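Local structure of sensor protein (Vibrio parahaemolyticus, 3I9Y) at residues 97-100 and 101-105. The protein probably acts as a membrane-bound histidine kinase that responds to trimethylamine N-oxide, this chain being its helical sensor domain. Residues are numbered along the deposited sequence; the frame is centred on the assembly and turned at random.
Sequences IDTR and VEEMR
Ile97 and Val101, one turn apart on helix 63-114, meet through their methyl branches, with Ile97 CG2 4.0 Å from Val101 CG2. Val101 CG2 is set beside its own backbone N (chi1 162°), which also brings it to 3.2 Å from Ile97 O, the acceptor for Val101 N. On the same buried side Met104 holds CG beside its backbone N (chi1 -71°), with CG 3.2 Å from Arg100 O. Four successive i to i+4 backbone hydrogen bonds, from Val101 N to Ile97 O through Met104 N to Arg100 O at 2.9 Å, run through this part of the helix. The helix belongs to the sensor domain, built of two stacked four-helix bundles, and this packed face looks towards Ile177 of helix 158-180 and Ile235 of helix 232-267. The more exposed side is looser and polar. Thr99 CG2 and Glu103 OE1 merely pass at 4.1 Å, while Glu103 OE2 turns to a salt bridge with Arg229 and Asp98 to one with Arg181. Further along, Arg105 forms a side-on salt bridge with Glu102: NE meets OE1 at 2.9 Å, almost straight at 176°, and NH2 meets the syn lone pair of OE2 at 2.8 Å, a two-bond grip that limits rotation of the carboxylate.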
loop_
_atom_site.group_PDB
_atom_site.type_symbol
_atom_site.label_atom_id
_atom_site.label_comp_id
_atom_site.label_asym_id
_atom_site.label_seq_id
_atom_site.Cartn_x
_atom_site.Cartn_y
_atom_site.Cartn_z
ATOM N N ILE A 97 -3.685 5.007 7.996
ATOM C CA ILE A 97 -3.005 4.348 9.063
ATOM C C ILE A 97 -2.136 5.316 9.941
ATOM O O ILE A 97 -2.224 5.215 11.126
ATOM C CB ILE A 97 -2.125 3.200 8.482
ATOM C CG1 ILE A 97 -3.062 2.088 7.948
ATOM C CG2 ILE A 97 -1.275 2.639 9.599
ATOM C CD1 ILE A 97 -2.372 1.294 6.736
ATOM N N ASP A 98 -1.282 6.199 9.386
ATOM C CA ASP A 98 -0.509 7.034 10.224
ATOM C C ASP A 98 -1.354 8.019 11.054
ATOM O O ASP A 98 -1.021 8.225 12.181
ATOM C CB ASP A 98 0.560 7.842 9.465
ATOM C CG ASP A 98 1.651 6.843 8.830
ATOM O OD1 ASP A 98 1.624 5.594 9.138
ATOM O OD2 ASP A 98 2.533 7.273 8.083
ATOM N N THR A 99 -2.415 8.535 10.487
ATOM C CA THR A 99 -3.252 9.423 11.260
ATOM C C THR A 99 -3.836 8.632 12.456
ATOM O O THR A 99 -3.862 9.083 13.569
ATOM C CB THR A 99 -4.450 9.935 10.359
ATOM O OG1 THR A 99 -3.701 10.666 9.316
ATOM C CG2 THR A 99 -5.238 11.139 11.097
ATOM N N ARG A 100 -4.299 7.455 12.208
ATOM C CA ARG A 100 -4.898 6.714 13.295
ATOM C C ARG A 100 -3.859 6.291 14.423
ATOM O O ARG A 100 -4.213 6.287 15.620
ATOM C CB ARG A 100 -5.583 5.460 12.676
ATOM C CG ARG A 100 -7.046 5.712 12.207
ATOM C CD ARG A 100 -7.273 5.151 10.731
ATOM N NE ARG A 100 -8.574 5.446 9.995
ATOM C CZ ARG A 100 -9.668 5.053 10.569
ATOM N NH1 ARG A 100 -9.595 4.461 11.722
ATOM N NH2 ARG A 100 -10.818 5.145 10.007
ATOM N N VAL A 101 -2.611 5.950 14.007
ATOM C CA VAL A 101 -1.604 5.544 14.930
ATOM C C VAL A 101 -1.263 6.790 15.773
ATOM O O VAL A 101 -1.264 6.693 17.055
ATOM C CB VAL A 101 -0.404 4.960 14.173
ATOM C CG1 VAL A 101 0.935 4.935 15.152
ATOM C CG2 VAL A 101 -0.804 3.589 13.507
ATOM N N GLU A 102 -1.192 7.981 15.172
ATOM C CA GLU A 102 -0.857 9.182 15.921
ATOM C C GLU A 102 -2.051 9.478 16.893
ATOM O O GLU A 102 -1.760 9.756 18.048
ATOM C CB GLU A 102 -0.597 10.372 15.039
ATOM C CG GLU A 102 -0.320 11.713 15.728
ATOM C CD GLU A 102 0.877 11.629 16.627
ATOM O OE1 GLU A 102 1.747 10.621 16.586
ATOM O OE2 GLU A 102 0.986 12.571 17.514
ATOM N N GLU A 103 -3.328 9.324 16.534
ATOM C CA GLU A 103 -4.373 9.549 17.566
ATOM C C GLU A 103 -4.220 8.540 18.717
ATOM O O GLU A 103 -4.487 8.826 19.905
ATOM C CB GLU A 103 -5.811 9.229 17.064
ATOM C CG GLU A 103 -6.100 10.128 15.814
ATOM C CD GLU A 103 -7.468 9.794 15.118
ATOM O OE1 GLU A 103 -7.789 10.639 14.265
ATOM O OE2 GLU A 103 -8.182 8.782 15.360
ATOM N N MET A 104 -3.882 7.318 18.333
ATOM C CA MET A 104 -3.730 6.254 19.348
ATOM C C MET A 104 -2.497 6.544 20.272
ATOM O O MET A 104 -2.553 6.146 21.529
ATOM C CB MET A 104 -3.569 4.869 18.716
ATOM C CG MET A 104 -4.962 4.532 18.127
ATOM S SD MET A 104 -4.760 2.784 17.438
ATOM C CE MET A 104 -4.763 3.347 16.340
ATOM N N ARG A 105 -1.395 7.063 19.697
ATOM C CA ARG A 105 -0.200 7.360 20.517
ATOM C C ARG A 105 -0.664 8.535 21.508
ATOM O O ARG A 105 -0.301 8.490 22.747
ATOM C CB ARG A 105 1.000 7.952 19.689
ATOM C CG ARG A 105 2.298 8.238 20.628
ATOM C CD ARG A 105 3.382 8.819 19.514
ATOM N NE ARG A 105 2.882 10.205 19.225
ATOM C CZ ARG A 105 2.946 11.215 20.112
ATOM N NH1 ARG A 105 3.476 10.984 21.306
ATOM N NH2 ARG A 105 2.480 12.448 19.926
#